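Local coordinates for acetyl-CoA hydrolase/transferase family protein (Porphyromonas gingivalis, PDB 2NVV) that probably hydrolyses acetyl-CoA or transfers CoA between acyl-CoA and acetate, and binds zinc, at residues A[101-106]-A[115-120]; A[457-462]-A[491-496]; A[184-187]-A[193-196]; A[9-14]-A[154-159]. All blocks are in the same frame, centred on the assembly; numbering follows the deposited sequence.

Interaction 1: A[101-106]-A[115-120]; sequences FDLHLS and GFYGKV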
loop_
_atom_site.group_PDB
_atom_site.type_symbol
_atom_site.label_atom_id
_atom_site.label_comp_id
_atom_site.label_asym_id
_atom_site.label_seq_id
_atom_site.Cartn_x
_atom_site.Cartn_y
_atom_site.Cartn_z
ATOM N N PHE A 101 8.869 -1.846 -16.086
ATOM C CA PHE A 101 7.940 -2.102 -15.005
ATOM C C PHE A 101 8.310 -1.208 -13.830
ATOM O O PHE A 101 9.388 -1.321 -13.280
ATOM C CB PHE A 101 7.919 -3.594 -14.619
ATOM C CG PHE A 101 9.282 -4.238 -14.495
ATOM C CD1 PHE A 101 10.033 -4.537 -15.628
ATOM C CD2 PHE A 101 9.812 -4.542 -13.243
ATOM C CE1 PHE A 101 11.286 -5.125 -15.520
ATOM C CE2 PHE A 101 11.067 -5.131 -13.124
ATOM C CZ PHE A 101 11.809 -5.422 -14.267
ATOM N N ASP A 102 7.419 -0.278 -13.489
ATOM C CA ASP A 102 7.658 0.635 -12.381
ATOM C C ASP A 102 7.274 -0.020 -11.057
ATOM O O ASP A 102 6.216 -0.656 -10.933
ATOM C CB ASP A 102 6.894 1.960 -12.574
ATOM C CG ASP A 102 5.418 1.761 -12.946
ATOM O OD1 ASP A 102 4.595 2.661 -12.631
ATOM O OD2 ASP A 102 5.078 0.725 -13.559
ATOM N N LEU A 103 8.144 0.147 -10.062
ATOM C CA LEU A 103 7.935 -0.463 -8.755
ATOM C C LEU A 103 7.911 0.568 -7.656
ATOM O O LEU A 103 8.271 1.714 -7.874
ATOM C CB LEU A 103 9.073 -1.446 -8.468
ATOM C CG LEU A 103 9.422 -2.482 -9.529
ATOM C CD1 LEU A 103 10.783 -3.075 -9.220
ATOM C CD2 LEU A 103 8.343 -3.547 -9.575
ATOM N N HIS A 104 7.464 0.157 -6.476
ATOM C CA HIS A 104 7.470 1.040 -5.319
ATOM C C HIS A 104 8.972 1.137 -5.064
ATOM O O HIS A 104 9.640 0.119 -4.873
ATOM C CB HIS A 104 6.760 0.388 -4.124
ATOM C CG HIS A 104 5.284 0.224 -4.311
ATOM N ND1 HIS A 104 4.443 1.286 -4.573
ATOM C CD2 HIS A 104 4.497 -0.877 -4.258
ATOM C CE1 HIS A 104 3.201 0.844 -4.672
ATOM N NE2 HIS A 104 3.206 -0.465 -4.485
ATOM N N LEU A 105 9.502 2.354 -5.076
ATOM C CA LEU A 105 10.937 2.553 -4.908
ATOM C C LEU A 105 11.592 1.894 -3.697
ATOM O O LEU A 105 12.680 1.340 -3.800
ATOM C CB LEU A 105 11.251 4.053 -4.930
ATOM C CG LEU A 105 10.842 4.757 -6.226
ATOM C CD1 LEU A 105 11.407 6.168 -6.236
ATOM C CD2 LEU A 105 11.340 3.966 -7.439
ATOM N N SER A 106 10.933 1.925 -2.550
ATOM C CA SER A 106 11.526 1.334 -1.349
ATOM C C SER A 106 11.748 -0.176 -1.407
ATOM O O SER A 106 12.466 -0.726 -0.575
ATOM C CB SER A 106 10.652 1.637 -0.126
ATOM O OG SER A 106 9.489 0.831 -0.122
ATOM N N GLY A 115 16.572 -12.073 -4.740
ATOM C CA GLY A 115 16.786 -12.779 -5.985
ATOM C C GLY A 115 15.609 -12.692 -6.938
ATOM O O GLY A 115 15.574 -13.416 -7.944
ATOM N N PHE A 116 14.651 -11.813 -6.636
ATOM C CA PHE A 116 13.462 -11.669 -7.473
ATOM C C PHE A 116 13.754 -11.268 -8.917
ATOM O O PHE A 116 13.048 -11.674 -9.838
ATOM C CB PHE A 116 12.493 -10.678 -6.837
ATOM C CG PHE A 116 11.872 -11.172 -5.563
ATOM C CD1 PHE A 116 12.109 -12.468 -5.111
ATOM C CD2 PHE A 116 11.050 -10.341 -4.802
ATOM C CE1 PHE A 116 11.536 -12.929 -3.919
ATOM C CE2 PHE A 116 10.471 -10.798 -3.604
ATOM C CZ PHE A 116 10.719 -12.095 -3.167
ATOM N N TYR A 117 14.785 -10.457 -9.114
ATOM C CA TYR A 117 15.192 -10.027 -10.447
ATOM C C TYR A 117 16.570 -10.639 -10.520
ATOM O O TYR A 117 17.319 -10.593 -9.553
ATOM C CB TYR A 117 15.259 -8.493 -10.535
ATOM C CG TYR A 117 14.034 -7.819 -9.944
ATOM C CD1 TYR A 117 14.104 -7.147 -8.713
ATOM C CD2 TYR A 117 12.793 -7.905 -10.580
ATOM C CE1 TYR A 117 12.975 -6.584 -8.134
ATOM C CE2 TYR A 117 11.661 -7.348 -10.011
ATOM C CZ TYR A 117 11.753 -6.689 -8.788
ATOM O OH TYR A 117 10.618 -6.144 -8.215
ATOM N N GLY A 118 16.893 -11.222 -11.659
ATOM C CA GLY A 118 18.155 -11.913 -11.831
ATOM C C GLY A 118 19.425 -11.470 -11.134
ATOM O O GLY A 118 19.459 -11.180 -9.941
ATOM N N LYS A 119 20.497 -11.446 -11.919
ATOM C CA LYS A 119 21.815 -11.067 -11.443
ATOM C C LYS A 119 22.177 -9.634 -11.853
ATOM O O LYS A 119 21.637 -9.095 -12.813
ATOM C CB LYS A 119 22.859 -12.025 -12.027
ATOM C CG LYS A 119 24.290 -11.681 -11.637
ATOM C CD LYS A 119 25.290 -11.934 -12.770
ATOM C CE LYS A 119 25.419 -13.412 -13.115
ATOM N NZ LYS A 119 26.494 -13.659 -14.124
ATOM N N VAL A 120 23.088 -9.024 -11.101
ATOM C CA VAL A 120 23.588 -7.689 -11.407
ATOM C C VAL A 120 25.018 -7.980 -11.869
ATOM O O VAL A 120 25.870 -8.379 -11.068
ATOM C CB VAL A 120 23.665 -6.775 -10.160
ATOM C CG1 VAL A 120 24.098 -5.392 -10.585
ATOM C CG2 VAL A 120 22.331 -6.709 -9.452
#

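Interaction 2: A[457-462]-A[491-496]; sequences RQYLEL and VRWEDY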
loop_
_atom_site.group_PDB
_atom_site.type_symbol
_atom_site.label_atom_id
_atom_site.label_comp_id
_atom_site.label_asym_id
_atom_site.label_seq_id
_atom_site.Cartn_x
_atom_site.Cartn_y
_atom_site.Cartn_z
ATOM N N ARG A 457 -22.072 15.731 -10.828
ATOM C CA ARG A 457 -23.167 15.599 -9.875
ATOM C C ARG A 457 -24.241 14.758 -10.551
ATOM O O ARG A 457 -24.909 13.957 -9.905
ATOM C CB ARG A 457 -23.753 16.965 -9.476
ATOM C CG ARG A 457 -22.888 17.790 -8.560
ATOM C CD ARG A 457 -23.661 18.961 -7.963
ATOM N NE ARG A 457 -22.783 19.891 -7.241
ATOM C CZ ARG A 457 -22.311 21.032 -7.739
ATOM N NH1 ARG A 457 -22.627 21.416 -8.969
ATOM N NH2 ARG A 457 -21.507 21.788 -7.004
ATOM N N GLN A 458 -24.401 14.951 -11.857
ATOM C CA GLN A 458 -25.375 14.190 -12.638
ATOM C C GLN A 458 -24.954 12.727 -12.755
ATOM O O GLN A 458 -25.793 11.834 -12.899
ATOM C CB GLN A 458 -25.514 14.779 -14.039
ATOM C CG GLN A 458 -26.257 16.098 -14.095
ATOM C CD GLN A 458 -26.370 16.634 -15.514
ATOM O OE1 GLN A 458 -25.363 16.847 -16.186
ATOM N NE2 GLN A 458 -27.595 16.853 -15.973
ATOM N N TYR A 459 -23.650 12.481 -12.696
ATOM C CA TYR A 459 -23.133 11.124 -12.787
ATOM C C TYR A 459 -23.562 10.310 -11.577
ATOM O O TYR A 459 -23.743 9.095 -11.670
ATOM C CB TYR A 459 -21.607 11.135 -12.869
ATOM C CG TYR A 459 -21.006 9.755 -12.994
ATOM C CD1 TYR A 459 -21.067 9.052 -14.196
ATOM C CD2 TYR A 459 -20.408 9.133 -11.896
ATOM C CE1 TYR A 459 -20.548 7.761 -14.302
ATOM C CE2 TYR A 459 -19.885 7.841 -11.989
ATOM C CZ TYR A 459 -19.960 7.167 -13.193
ATOM O OH TYR A 459 -19.451 5.902 -13.270
ATOM N N LEU A 460 -23.718 10.976 -10.439
ATOM C CA LEU A 460 -24.122 10.299 -9.211
ATOM C C LEU A 460 -25.619 9.996 -9.161
ATOM O O LEU A 460 -26.096 9.315 -8.245
ATOM C CB LEU A 460 -23.737 11.144 -8.005
ATOM C CG LEU A 460 -22.232 11.257 -7.779
ATOM C CD1 LEU A 460 -21.951 12.314 -6.707
ATOM C CD2 LEU A 460 -21.675 9.882 -7.375
ATOM N N GLU A 461 -26.359 10.498 -10.144
ATOM C CA GLU A 461 -27.796 10.267 -10.194
ATOM C C GLU A 461 -28.213 9.495 -11.431
ATOM O O GLU A 461 -29.280 9.758 -11.983
ATOM C CB GLU A 461 -28.537 11.604 -10.170
ATOM C CG GLU A 461 -28.168 12.504 -8.997
ATOM C CD GLU A 461 -28.439 11.861 -7.635
ATOM O OE1 GLU A 461 -28.100 12.498 -6.606
ATOM O OE2 GLU A 461 -28.988 10.728 -7.586
ATOM N N LEU A 462 -27.388 8.545 -11.865
ATOM C CA LEU A 462 -27.700 7.774 -13.061
ATOM C C LEU A 462 -28.392 6.451 -12.777
ATOM O O LEU A 462 -28.444 5.570 -13.644
ATOM C CB LEU A 462 -26.433 7.544 -13.896
ATOM C CG LEU A 462 -25.820 8.813 -14.514
ATOM C CD1 LEU A 462 -24.665 8.449 -15.457
ATOM C CD2 LEU A 462 -26.897 9.578 -15.272
ATOM N N VAL A 491 -19.577 16.431 -22.822
ATOM C CA VAL A 491 -20.224 15.215 -22.394
ATOM C C VAL A 491 -21.659 15.477 -21.973
ATOM O O VAL A 491 -21.974 16.510 -21.385
ATOM C CB VAL A 491 -19.458 14.554 -21.212
ATOM C CG1 VAL A 491 -20.295 13.448 -20.592
ATOM C CG2 VAL A 491 -18.133 13.987 -21.696
ATOM N N ARG A 492 -22.520 14.525 -22.304
ATOM C CA ARG A 492 -23.936 14.538 -21.959
ATOM C C ARG A 492 -24.217 13.056 -21.724
ATOM O O ARG A 492 -24.136 12.242 -22.646
ATOM C CB ARG A 492 -24.771 15.084 -23.117
ATOM C CG ARG A 492 -24.715 16.602 -23.241
ATOM C CD ARG A 492 -25.387 17.075 -24.523
ATOM N NE ARG A 492 -26.713 16.487 -24.711
ATOM C CZ ARG A 492 -27.425 16.591 -25.835
ATOM N NH1 ARG A 492 -28.626 16.020 -25.921
ATOM N NH2 ARG A 492 -26.929 17.260 -26.873
ATOM N N TRP A 493 -24.518 12.709 -20.480
ATOM C CA TRP A 493 -24.757 11.322 -20.117
ATOM C C TRP A 493 -25.782 10.606 -20.975
ATOM O O TRP A 493 -25.688 9.395 -21.170
ATOM C CB TRP A 493 -25.137 11.245 -18.638
ATOM C CG TRP A 493 -24.070 11.833 -17.772
ATOM C CD1 TRP A 493 -24.170 12.943 -16.985
ATOM C CD2 TRP A 493 -22.706 11.393 -17.672
ATOM N NE1 TRP A 493 -22.956 13.227 -16.405
ATOM C CE2 TRP A 493 -22.038 12.294 -16.808
ATOM C CE3 TRP A 493 -21.984 10.328 -18.229
ATOM C CZ2 TRP A 493 -20.681 12.162 -16.488
ATOM C CZ3 TRP A 493 -20.639 10.196 -17.912
ATOM C CH2 TRP A 493 -19.998 11.109 -17.049
ATOM N N GLU A 494 -26.747 11.352 -21.500
ATOM C CA GLU A 494 -27.780 10.766 -22.339
ATOM C C GLU A 494 -27.181 10.314 -23.664
ATOM O O GLU A 494 -27.765 9.494 -24.375
ATOM C CB GLU A 494 -28.910 11.775 -22.570
ATOM C CG GLU A 494 -29.807 11.989 -21.339
ATOM C CD GLU A 494 -29.096 12.676 -20.159
ATOM O OE1 GLU A 494 -29.551 12.495 -19.004
ATOM O OE2 GLU A 494 -28.098 13.405 -20.381
ATOM N N ASP A 495 -26.004 10.846 -23.979
ATOM C CA ASP A 495 -25.297 10.501 -25.209
ATOM C C ASP A 495 -24.446 9.257 -25.003
ATOM O O ASP A 495 -24.212 8.496 -25.946
ATOM C CB ASP A 495 -24.386 11.645 -25.643
ATOM C CG ASP A 495 -25.149 12.825 -26.172
ATOM O OD1 ASP A 495 -24.514 13.892 -26.348
ATOM O OD2 ASP A 495 -26.373 12.685 -26.417
ATOM N N TYR A 496 -23.968 9.056 -23.778
ATOM C CA TYR A 496 -23.138 7.896 -23.489
ATOM C C TYR A 496 -23.925 6.719 -22.942
ATOM O O TYR A 496 -23.371 5.796 -22.346
ATOM C CB TYR A 496 -21.993 8.280 -22.548
ATOM C CG TYR A 496 -20.892 9.021 -23.272
ATOM C CD1 TYR A 496 -21.012 10.380 -23.573
ATOM C CD2 TYR A 496 -19.767 8.341 -23.734
ATOM C CE1 TYR A 496 -20.040 11.037 -24.325
ATOM C CE2 TYR A 496 -18.789 8.988 -24.486
ATOM C CZ TYR A 496 -18.930 10.333 -24.780
ATOM O OH TYR A 496 -17.964 10.961 -25.536
HETATM O O HOH W 1 -25.616 15.394 -19.041
#

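Interaction 3: A[184-187]-A[193-196]; sequences ELPV and RIGK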
loop_
_atom_site.group_PDB
_atom_site.type_symbol
_atom_site.label_atom_id
_atom_site.label_comp_id
_atom_site.label_asym_id
_atom_site.label_seq_id
_atom_site.Cartn_x
_atom_site.Cartn_y
_atom_site.Cartn_z
ATOM N N GLU A 184 14.990 -4.148 13.479
ATOM C CA GLU A 184 14.298 -2.910 13.158
ATOM C C GLU A 184 15.263 -1.912 12.523
ATOM O O GLU A 184 16.478 -2.039 12.656
ATOM C CB GLU A 184 13.661 -2.312 14.423
ATOM C CG GLU A 184 14.585 -1.491 15.325
ATOM C CD GLU A 184 15.648 -2.308 16.036
ATOM O OE1 GLU A 184 15.499 -3.549 16.143
ATOM O OE2 GLU A 184 16.632 -1.696 16.509
ATOM N N LEU A 185 14.714 -0.934 11.812
ATOM C CA LEU A 185 15.516 0.113 11.183
ATOM C C LEU A 185 15.466 1.258 12.199
ATOM O O LEU A 185 14.502 2.004 12.251
ATOM C CB LEU A 185 14.872 0.532 9.864
ATOM C CG LEU A 185 14.375 -0.613 8.981
ATOM C CD1 LEU A 185 13.697 -0.027 7.773
ATOM C CD2 LEU A 185 15.527 -1.518 8.578
ATOM N N PRO A 186 16.520 1.397 13.016
ATOM C CA PRO A 186 16.673 2.404 14.070
ATOM C C PRO A 186 16.596 3.909 13.788
ATOM O O PRO A 186 17.447 4.669 14.255
ATOM C CB PRO A 186 17.995 2.006 14.727
ATOM C CG PRO A 186 18.777 1.463 13.596
ATOM C CD PRO A 186 17.763 0.618 12.862
ATOM N N VAL A 187 15.588 4.353 13.049
ATOM C CA VAL A 187 15.445 5.778 12.821
ATOM C C VAL A 187 14.141 6.202 13.478
ATOM O O VAL A 187 13.053 5.767 13.089
ATOM C CB VAL A 187 15.472 6.151 11.304
ATOM C CG1 VAL A 187 14.650 5.182 10.522
ATOM C CG2 VAL A 187 14.937 7.559 11.086
ATOM N N ARG A 193 21.207 8.742 12.281
ATOM C CA ARG A 193 22.163 7.996 11.475
ATOM C C ARG A 193 22.175 6.534 11.932
ATOM O O ARG A 193 22.259 6.241 13.130
ATOM C CB ARG A 193 23.567 8.580 11.627
ATOM C CG ARG A 193 23.763 9.936 10.978
ATOM C CD ARG A 193 25.238 10.164 10.703
ATOM N NE ARG A 193 25.469 11.270 9.781
ATOM C CZ ARG A 193 25.240 12.548 10.083
ATOM N NH1 ARG A 193 24.775 12.865 11.286
ATOM N NH2 ARG A 193 25.475 13.507 9.188
ATOM N N ILE A 194 22.094 5.611 10.981
ATOM C CA ILE A 194 22.113 4.206 11.330
ATOM C C ILE A 194 23.136 3.418 10.517
ATOM O O ILE A 194 23.339 2.237 10.760
ATOM C CB ILE A 194 20.705 3.580 11.161
ATOM C CG1 ILE A 194 20.268 3.627 9.688
ATOM C CG2 ILE A 194 19.704 4.344 12.023
ATOM C CD1 ILE A 194 18.884 3.067 9.453
ATOM N N GLY A 195 23.797 4.079 9.572
ATOM C CA GLY A 195 24.793 3.400 8.756
ATOM C C GLY A 195 26.161 4.071 8.728
ATOM O O GLY A 195 26.604 4.628 9.730
ATOM N N LYS A 196 26.832 4.005 7.579
ATOM C CA LYS A 196 28.145 4.617 7.409
ATOM C C LYS A 196 28.122 5.701 6.333
ATOM O O LYS A 196 27.231 5.740 5.487
ATOM C CB LYS A 196 29.192 3.547 7.064
ATOM C CG LYS A 196 29.453 2.576 8.199
ATOM C CD LYS A 196 30.513 1.559 7.854
ATOM C CE LYS A 196 30.678 0.558 8.994
ATOM N NZ LYS A 196 31.821 -0.374 8.775
#

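Interaction 4: A[9-14]-A[154-159]; sequences EEAAEF and RIIVEL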
loop_
_atom_site.group_PDB
_atom_site.type_symbol
_atom_site.label_atom_id
_atom_site.label_comp_id
_atom_site.label_asym_id
_atom_site.label_seq_id
_atom_site.Cartn_x
_atom_site.Cartn_y
_atom_site.Cartn_z
ATOM N N GLU A 9 35.725 4.664 -22.747
ATOM C CA GLU A 9 35.641 3.699 -23.831
ATOM C C GLU A 9 36.138 2.335 -23.379
ATOM O O GLU A 9 35.562 1.307 -23.741
ATOM C CB GLU A 9 36.456 4.178 -25.029
ATOM C CG GLU A 9 35.935 5.436 -25.706
ATOM C CD GLU A 9 36.131 6.699 -24.878
ATOM O OE1 GLU A 9 37.232 6.883 -24.318
ATOM O OE2 GLU A 9 35.192 7.520 -24.802
ATOM N N GLU A 10 37.211 2.327 -22.593
ATOM C CA GLU A 10 37.771 1.085 -22.080
ATOM C C GLU A 10 36.788 0.476 -21.085
ATOM O O GLU A 10 36.591 -0.742 -21.045
ATOM C CB GLU A 10 39.098 1.351 -21.370
ATOM C CG GLU A 10 40.139 2.062 -22.213
ATOM C CD GLU A 10 41.437 2.298 -21.463
ATOM O OE1 GLU A 10 42.155 1.312 -21.205
ATOM O OE2 GLU A 10 41.730 3.467 -21.125
ATOM N N ALA A 11 36.179 1.340 -20.277
ATOM C CA ALA A 11 35.222 0.929 -19.265
ATOM C C ALA A 11 34.010 0.285 -19.901
ATOM O O ALA A 11 33.507 -0.712 -19.401
ATOM C CB ALA A 11 34.801 2.125 -18.437
ATOM N N ALA A 12 33.549 0.854 -21.010
ATOM C CA ALA A 12 32.382 0.330 -21.714
ATOM C C ALA A 12 32.596 -1.098 -22.224
ATOM O O ALA A 12 31.640 -1.812 -22.501
ATOM C CB ALA A 12 32.020 1.244 -22.875
ATOM N N GLU A 13 33.850 -1.512 -22.345
ATOM C CA GLU A 13 34.171 -2.847 -22.829
ATOM C C GLU A 13 33.824 -3.914 -21.800
ATOM O O GLU A 13 33.708 -5.090 -22.140
ATOM C CB GLU A 13 35.655 -2.939 -23.200
ATOM C CG GLU A 13 36.068 -2.032 -24.366
ATOM C CD GLU A 13 37.531 -2.205 -24.752
ATOM O OE1 GLU A 13 37.933 -3.360 -25.018
ATOM O OE2 GLU A 13 38.283 -1.203 -24.793
ATOM N N PHE A 14 33.651 -3.498 -20.545
ATOM C CA PHE A 14 33.310 -4.424 -19.471
ATOM C C PHE A 14 31.811 -4.715 -19.421
ATOM O O PHE A 14 31.353 -5.507 -18.590
ATOM C CB PHE A 14 33.760 -3.880 -18.120
ATOM C CG PHE A 14 35.252 -3.820 -17.955
ATOM C CD1 PHE A 14 35.977 -2.710 -18.390
ATOM C CD2 PHE A 14 35.940 -4.879 -17.370
ATOM C CE1 PHE A 14 37.362 -2.660 -18.244
ATOM C CE2 PHE A 14 37.323 -4.835 -17.221
ATOM C CZ PHE A 14 38.033 -3.724 -17.658
ATOM N N ARG A 154 31.294 -6.846 -11.121
ATOM C CA ARG A 154 32.344 -5.852 -11.312
ATOM C C ARG A 154 31.766 -4.448 -11.236
ATOM O O ARG A 154 30.599 -4.223 -11.569
ATOM C CB ARG A 154 33.058 -6.076 -12.647
ATOM C CG ARG A 154 32.126 -6.367 -13.794
ATOM C CD ARG A 154 32.879 -6.789 -15.053
ATOM N NE ARG A 154 31.958 -6.979 -16.174
ATOM C CZ ARG A 154 31.070 -7.960 -16.248
ATOM N NH1 ARG A 154 30.992 -8.846 -15.267
ATOM N NH2 ARG A 154 30.240 -8.044 -17.278
ATOM N N ILE A 155 32.590 -3.507 -10.776
ATOM C CA ILE A 155 32.168 -2.120 -10.613
ATOM C C ILE A 155 32.975 -1.148 -11.448
ATOM O O ILE A 155 34.199 -1.221 -11.485
ATOM C CB ILE A 155 32.277 -1.686 -9.141
ATOM C CG1 ILE A 155 31.386 -2.579 -8.274
ATOM C CG2 ILE A 155 31.891 -0.220 -8.995
ATOM C CD1 ILE A 155 31.534 -2.341 -6.794
ATOM N N ILE A 156 32.274 -0.239 -12.122
ATOM C CA ILE A 156 32.913 0.786 -12.937
ATOM C C ILE A 156 32.676 2.119 -12.242
ATOM O O ILE A 156 31.553 2.609 -12.196
ATOM C CB ILE A 156 32.309 0.854 -14.358
ATOM C CG1 ILE A 156 32.591 -0.452 -15.111
ATOM C CG2 ILE A 156 32.881 2.050 -15.100
ATOM C CD1 ILE A 156 31.984 -0.497 -16.505
ATOM N N VAL A 157 33.738 2.696 -11.693
ATOM C CA VAL A 157 33.643 3.972 -10.987
ATOM C C VAL A 157 33.936 5.204 -11.852
ATOM O O VAL A 157 34.790 5.184 -12.740
ATOM C CB VAL A 157 34.592 4.003 -9.775
ATOM C CG1 VAL A 157 34.411 5.307 -9.006
ATOM C CG2 VAL A 157 34.337 2.787 -8.889
ATOM N N GLU A 158 33.219 6.279 -11.561
ATOM C CA GLU A 158 33.343 7.539 -12.276
ATOM C C GLU A 158 33.647 8.612 -11.220
ATOM O O GLU A 158 32.771 8.984 -10.450
ATOM C CB GLU A 158 32.015 7.813 -12.971
ATOM C CG GLU A 158 32.070 8.711 -14.173
ATOM C CD GLU A 158 30.787 8.651 -14.992
ATOM O OE1 GLU A 158 30.589 7.680 -15.760
ATOM O OE2 GLU A 158 29.966 9.576 -14.850
ATOM N N LEU A 159 34.892 9.087 -11.186
ATOM C CA LEU A 159 35.337 10.090 -10.210
ATOM C C LEU A 159 35.101 11.523 -10.692
ATOM O O LEU A 159 35.897 12.063 -11.467
ATOM C CB LEU A 159 36.826 9.904 -9.931
ATOM C CG LEU A 159 37.369 10.007 -8.502
ATOM C CD1 LEU A 159 38.867 10.204 -8.578
ATOM C CD2 LEU A 159 36.744 11.151 -7.747
#

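Interaction 1: A[101-106]-A[115-120]
Y117 packs against both F101 and L103 in a buried setting and makes every side-chain contact between 101-106 and 115-120. CE2 of Y117 lies 3.9 Å from CE2 of F101. The two aromatic side chains run in opposite directions and touch near these atoms as they slide past each other. L103 comes head-on from the other direction. Its CD1 is the main touching branch, 3.8 Å from CZ of Y117, while CD2 packs on the phenol oxygen, 3.7 Å from OH of Y117. Both methyls of L103 thus sit against the hydroxyl end of the tyrosine.

The first torsion of F101 (chi1 45°) tucks its ring over its own backbone and turns it toward 115-120. CB of F116 lies over one face of the Y117 ring, 4.2 Å above its centre. Farther out, L103 and Y117 both rest on L108 of helix 108-113, and F101 and L103 also pack on strand 77-81. The second subunit closes in as well, with its K434 on F101 and its G433 on Y117, and its H417, one of the zinc ligands, bonds to D102 O. A Schellman motif at G115 ends helix 108-113 and turns the chain back toward the sheet. Strand 99-100, this helix and strand 122-127 thus form a beta-alpha-beta crossover of the parallel sheet, passing from its edge to the far side of strand 20-23, as in Rossmann-like folds.

Interaction 2: A[457-462]-A[491-496]
W493 lays its indole against Y459, Q458 and L462, and supplies the whole direct contact from 491-496. CD1 of Y459 stands over one face of the indole, toward its rim, 3.7 Å from CH2 of W493. CD1 of L462 lies on the same side, nearer the five-membered ring, 4.1 Å from CG of W493. The opposite face is taken by CG1 of V491, so these two CD1 atoms on one side and the valine methyl on the other hold the indole between them. The planes of the phenol and the six-membered indole ring are inclined by 50°, their centroids 5.2 Å apart. Y459 gets there because its CG is anti to the backbone N (chi1 -179°), and the two side chains cross at about a right angle.

At the pyrrole end, CB of Q458 approaches CD1 of W493 to 3.7 Å, and the extended chain beyond it runs out to a water. That water donates a hydrogen bond to OE1 of Q458 at 3.2 Å, accepts one from the backbone N of W493 at 3.2 Å, and has a weak third bond to OE2 of E494.

The polar ends of the aromatics look elsewhere: W493 NE1 donates to L455 O one turn back on helix 453-459, and Y459 OH pairs with Q470 and with the backbone of N471. The last modelled residues, 491-496 among them, are thus fastened to helix 453-459 and the turn that follows it by a greasy clamp on the indole, with direction added by its N-H and with polar bridging by water left to the exposed Q458 and E494 side.

Interaction 3: A[184-187]-A[193-196]
P186 and I194 meet inside the long connection between strands 154-160 and 206-212 of the Rossmann-like parallel sheet, where the chain doubles back on itself. P186 is the middle residue of an inverse gamma turn, closed by V187 N bonding to L185 O at 2.7 Å. The pyrrolidine, puckered with CG endo, meets the facing segment through that CG.

I194 answers with one methyl. A chi1 of 64° folds its CG1 back over the backbone and leaves CG2 to point at the proline. The ethyl arm runs on fully extended (chi2 -178°), and its CD1 stays 4.3 Å from CD of P186, so the close contact falls to CG2. The two side chains meet at a slant, with CG2 of I194 also 4.2 Å from the backbone N of V187.

Outside the pair, D172 takes the backbone N-H groups of I194 and G195 on its two carboxylate oxygens, fixing the backbone that carries the isoleucine. R344 of helix 339-345 bonds to the carbonyls of L185 and V187, and Y335 packs on both L185 and I194. At the centre of it all, CG of P186 rests 3.4 Å from CG2 of I194.

Interaction 4: A[9-14]-A[154-159]
F14 and R154 supply the polar half of this contact. The guanidinium comes side-on and sends two N-H groups to a single acceptor: NE of R154 is 2.9 Å from F14 O, and NH2 of R154 is 3.1 Å from it. The oxygen lies in the guanidinium plane. NE uses a lone pair in the carbonyl plane, with an N-H...O angle of 154°, whereas NH2 arrives nearly in line with the carbonyl bond. R154 starts from a bent first torsion (chi1 44°) and then runs extended to NE, placing the guanidinium beside F14 O. NH2 also forms a salt bridge with D19, so this charge has a second partner.

The apolar half centres on I156. Its CG2 packs on CB of A11 at 3.9 Å, while CD1, at the end of the other branch, reaches CB of F14 at 4.1 Å.

On the sheet side, V207 of the neighbouring strand 206-212 touches F14, R154 and I156, and A12 packs from the helix onto helix 35-47. Helix 8-12 and the residues after it thus pack against strand 154-160, near the edge of the parallel sheet, in the helix-on-sheet layering of a Rossmann-like alpha/beta domain.

In the fold
Interactions 1, 3 and 4 belong to the N-terminal family region; interaction 2 belongs to the far end of the chain, its centre 43 to 60 Å from theirs. Interaction 4 pairs a helix near the start of the chain with strand 154-160, and interaction 1 is nested inside the loop it closes. Both are built around the parallel sheet, interaction 1 in loops joining its strands, and their nearest atoms are about 6 Å apart. Interaction 3 follows, in the connection from strand 154-160 to 206-212, its centre 31 Å from that of interaction 4. Interaction 2 comes last. Interaction 1 alone lies near annotated sites: the side chain of F101 is about 10 Å from a zinc ion, and the second subunit packs against it.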